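PDB 3X17: endoglucanase from Uncultured bacterium, which probably hydrolyses internal beta-1,4-glucosidic bonds of cellulose, as a family 9 glycoside hydrolase with an N-terminal Ig-like domain. Local coordinates for residues Thr271-Asp274 and Thr275-Ala279; Thr351-Ala354 and Glu355-Asp358. All blocks are in the same frame, centred on the assembly; numbering follows the deposited sequence.

Interaction 1: Thr271-Asp274 and Thr275-Ala279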
loop_
_atom_site.group_PDB
_atom_site.type_symbol
_atom_site.label_atom_id
_atom_site.label_comp_id
_atom_site.label_asym_id
_atom_site.label_seq_id
_atom_site.Cartn_x
_atom_site.Cartn_y
_atom_site.Cartn_z
ATOM N N THR A 271 -1.903 -14.296 18.561
ATOM C CA THR A 271 -3.232 -13.911 18.166
ATOM C C THR A 271 -3.618 -14.886 17.046
ATOM O O THR A 271 -2.747 -15.343 16.292
ATOM C CB THR A 271 -3.130 -12.494 17.619
ATOM O OG1 THR A 271 -3.621 -11.543 18.577
ATOM C CG2 THR A 271 -3.750 -12.361 16.306
ATOM N N THR A 272 -4.892 -15.275 16.987
ATOM C CA THR A 272 -5.376 -16.132 15.904
ATOM C C THR A 272 -5.461 -15.419 14.555
ATOM O O THR A 272 -5.168 -16.035 13.548
ATOM C CB THR A 272 -6.737 -16.786 16.236
ATOM O OG1 THR A 272 -7.641 -15.780 16.715
ATOM C CG2 THR A 272 -6.553 -17.840 17.318
ATOM N N GLN A 273 -5.844 -14.135 14.520
ATOM C CA GLN A 273 -5.776 -13.379 13.249
ATOM C C GLN A 273 -4.372 -13.338 12.644
ATOM O O GLN A 273 -4.206 -13.489 11.439
ATOM C CB GLN A 273 -6.395 -11.962 13.347
ATOM C CG GLN A 273 -5.739 -11.016 14.350
ATOM C CD GLN A 273 -4.729 -10.065 13.715
ATOM O OE1 GLN A 273 -4.396 -10.187 12.524
ATOM N NE2 GLN A 273 -4.199 -9.136 14.518
ATOM N N ASP A 274 -3.364 -13.120 13.482
ATOM C CA ASP A 274 -1.991 -13.131 13.017
ATOM C C ASP A 274 -1.624 -14.522 12.530
ATOM O O ASP A 274 -0.905 -14.667 11.534
ATOM C CB ASP A 274 -1.006 -12.662 14.104
ATOM C CG ASP A 274 -1.090 -11.158 14.369
ATOM O OD1 ASP A 274 -0.968 -10.376 13.400
ATOM O OD2 ASP A 274 -1.231 -10.758 15.561
ATOM N N THR A 275 -2.056 -15.544 13.266
ATOM C CA THR A 275 -1.722 -16.906 12.909
ATOM C C THR A 275 -2.300 -17.238 11.503
ATOM O O THR A 275 -1.606 -17.769 10.616
ATOM C CB THR A 275 -2.247 -17.880 14.001
ATOM O OG1 THR A 275 -1.629 -17.570 15.265
ATOM C CG2 THR A 275 -1.954 -19.310 13.641
ATOM N N ALA A 276 -3.533 -16.799 11.272
ATOM C CA ALA A 276 -4.231 -17.060 9.998
ATOM C C ALA A 276 -3.659 -16.190 8.851
ATOM O O ALA A 276 -3.394 -16.695 7.762
ATOM C CB ALA A 276 -5.747 -16.792 10.176
ATOM N N LYS A 277 -3.416 -14.907 9.109
ATOM C CA LYS A 277 -2.727 -14.065 8.125
ATOM C C LYS A 277 -1.382 -14.657 7.698
ATOM O O LYS A 277 -1.082 -14.730 6.512
ATOM C CB LYS A 277 -2.492 -12.651 8.635
ATOM C CG LYS A 277 -3.706 -11.731 8.591
ATOM C CD LYS A 277 -3.383 -10.445 9.353
ATOM C CE LYS A 277 -4.415 -9.346 9.133
ATOM N NZ LYS A 277 -5.528 -9.494 10.129
ATOM N N ALA A 278 -0.613 -15.183 8.650
ATOM C CA ALA A 278 0.695 -15.696 8.287
ATOM C C ALA A 278 0.511 -16.987 7.509
ATOM O O ALA A 278 1.203 -17.225 6.533
ATOM C CB ALA A 278 1.542 -15.926 9.536
ATOM N N ALA A 279 -0.451 -17.807 7.923
ATOM C CA ALA A 279 -0.813 -18.986 7.143
ATOM C C ALA A 279 -1.107 -18.618 5.704
ATOM O O ALA A 279 -0.619 -19.263 4.794
ATOM C CB ALA A 279 -2.030 -19.761 7.770
#
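From T271 to A278 the first turns of helix 272-288 are drawn together by successive i to i+4 backbone bonds, beginning with T275 N to T271 O at 3.1 Å and running on through A276 to T272, K277 to Q273 and A278 to D274. T271 occupies the N-cap position, and its carbonyl oxygen is gripped twice by one residue: T275 OG1 also donates to T271 O, at 2.7 Å, and the two donors approach from opposite faces of the carbonyl plane. The hydroxyl can fold back because T275 OG1 lies beside its own backbone N (chi1 -61°). In this glycoside hydrolase family 9 domain, an (alpha/alpha)6 barrel, the helix comes next in the chain after a strand of a four-stranded sheet, and its opening turns are buried against helices 184-200, 294-312 and 337-351. One turn apart, Q273 and K277 meet at their polar ends. K277 NZ donates to Q273 OE1 at 2.7 Å, coming from above the amide plane instead of along a lone pair. The ammonium gets there through a bend at the end of an otherwise extended chain, chi4 87°, and also forms a salt bridge with D339, a ligand of the nearby calcium ion. Q273 NE2, at the other end of the amide, bonds to Y320 and T185, which should fix the rotation of the group, and T185 also joins H245 in holding the D274 carboxylate.

Interaction 2: Thr351-Ala354 and Glu355-Asp358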
loop_
_atom_site.group_PDB
_atom_site.type_symbol
_atom_site.label_atom_id
_atom_site.label_comp_id
_atom_site.label_asym_id
_atom_site.label_seq_id
_atom_site.Cartn_x
_atom_site.Cartn_y
_atom_site.Cartn_z
ATOM N N THR A 351 -2.685 -26.851 -1.958
ATOM C CA THR A 351 -2.706 -28.281 -1.599
ATOM C C THR A 351 -3.837 -29.067 -2.263
ATOM O O THR A 351 -3.754 -30.275 -2.375
ATOM C CB THR A 351 -2.802 -28.540 -0.074
ATOM O OG1 THR A 351 -4.126 -28.228 0.390
ATOM C CG2 THR A 351 -1.733 -27.721 0.718
ATOM N N GLY A 352 -4.953 -28.399 -2.528
ATOM C CA GLY A 352 -6.090 -29.051 -3.126
ATOM C C GLY A 352 -6.900 -29.844 -2.123
ATOM O O GLY A 352 -7.909 -30.416 -2.477
ATOM N N ARG A 353 -6.512 -29.799 -0.850
ATOM C CA ARG A 353 -7.123 -30.651 0.164
ATOM C C ARG A 353 -8.521 -30.221 0.625
ATOM O O ARG A 353 -8.801 -29.018 0.879
ATOM C CB ARG A 353 -6.206 -30.794 1.357
ATOM C CG ARG A 353 -5.439 -32.083 1.358
ATOM C CD ARG A 353 -4.649 -32.208 2.638
ATOM N NE ARG A 353 -3.251 -32.118 2.294
ATOM C CZ ARG A 353 -2.414 -31.186 2.707
ATOM N NH1 ARG A 353 -2.746 -30.352 3.677
ATOM N NH2 ARG A 353 -1.188 -31.196 2.222
ATOM N N ALA A 354 -9.389 -31.227 0.742
ATOM C CA ALA A 354 -10.749 -31.043 1.217
ATOM C C ALA A 354 -10.842 -30.312 2.562
ATOM O O ALA A 354 -11.772 -29.504 2.780
ATOM C CB ALA A 354 -11.480 -32.400 1.290
ATOM N N GLU A 355 -9.904 -30.596 3.469
ATOM C CA GLU A 355 -10.005 -30.002 4.804
ATOM C C GLU A 355 -10.110 -28.483 4.739
ATOM O O GLU A 355 -10.871 -27.890 5.505
ATOM C CB GLU A 355 -8.859 -30.436 5.723
ATOM C CG GLU A 355 -7.455 -29.930 5.326
ATOM C CD GLU A 355 -6.376 -30.426 6.280
ATOM O OE1 GLU A 355 -6.602 -30.389 7.504
ATOM O OE2 GLU A 355 -5.317 -30.884 5.815
ATOM N N TYR A 356 -9.370 -27.863 3.812
ATOM C CA TYR A 356 -9.398 -26.414 3.637
ATOM C C TYR A 356 -10.680 -25.927 2.941
ATOM O O TYR A 356 -11.300 -24.957 3.379
ATOM C CB TYR A 356 -8.133 -25.914 2.907
ATOM C CG TYR A 356 -6.856 -26.419 3.535
ATOM C CD1 TYR A 356 -6.584 -26.172 4.879
ATOM C CD2 TYR A 356 -6.030 -27.295 2.857
ATOM C CE1 TYR A 356 -5.458 -26.675 5.483
ATOM C CE2 TYR A 356 -4.903 -27.838 3.476
ATOM C CZ TYR A 356 -4.632 -27.520 4.779
ATOM O OH TYR A 356 -3.526 -28.033 5.396
ATOM N N HIS A 357 -11.110 -26.625 1.890
ATOM C CA HIS A 357 -12.361 -26.235 1.201
ATOM C C HIS A 357 -13.610 -26.434 2.073
ATOM O O HIS A 357 -14.541 -25.632 2.018
ATOM C CB HIS A 357 -12.519 -26.927 -0.160
ATOM C CG HIS A 357 -13.650 -26.379 -0.970
ATOM N ND1 HIS A 357 -13.474 -25.385 -1.909
ATOM C CD2 HIS A 357 -14.989 -26.561 -0.862
ATOM C CE1 HIS A 357 -14.650 -24.995 -2.363
ATOM N NE2 HIS A 357 -15.586 -25.698 -1.749
ATOM N N ASP A 358 -13.598 -27.469 2.910
ATOM C CA ASP A 358 -14.647 -27.670 3.913
ATOM C C ASP A 358 -14.853 -26.418 4.757
ATOM O O ASP A 358 -15.996 -26.000 5.000
ATOM C CB ASP A 358 -14.335 -28.867 4.834
ATOM C CG ASP A 358 -14.528 -30.224 4.140
ATOM O OD1 ASP A 358 -15.097 -30.268 3.035
ATOM O OD2 ASP A 358 -14.040 -31.252 4.666
#
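R353 and Y356 run side by side in the same direction where the chain leaves helix 337-351 and enters helix 354-366, a tight helix-to-helix turn. R353 CB lies 3.8 Å from Y356 CD2, and the arginine chain then bends at chi3 (-112°), bringing the guanidinium to the hydroxyl end of the ring with the two planes 57° apart. T351 CB covers the centre of one guanidinium face, while Y356 OH sits at the edge, 3.0 Å from R353 NH1 but too poorly angled for a hydrogen bond. T351 OG1 meets the ring edge 3.2 Å from Y356 CE2. T351 OG1 also accepts from R353 N at 3.1 Å, an ST turn around G352, whose positive phi ends the preceding helix, and bonds to L347 O. With E355 CG between the backbone N and the carbonyl carbon (chi1 67°), CG lies over one face of the Y356 ring, near its centre; the chain runs on extended to the carboxylate. E355 OE2 lies 3.4 Å from R353 NH1, a salt bridge whose hydrogen bond is weak. The stronger partner is E305 of helix 294-312, in a salt bridge with R353 NH2. The arginine charge is probably shared between two carboxylates, E355 adding only modestly to its hold.

The two sites illustrate how place in the fold shapes local helix chemistry. Interaction 1 is buried, and its polar groups are matched to neighbours from several elements and to a calcium site; interaction 2 lies at the surface, where a weak ion pair accompanies packing around one buried tyrosine. Both concern the start of a helix, 272-288 and 354-366 respectively, but one follows a strand and the other another helix. Their centres are about 18 Å apart and they do not touch. Helices 294-312 and 337-351 contribute to the surroundings of both, so residues 271-279 and 351-358 share neighbours within the family 9 glycoside hydrolase part of the chain.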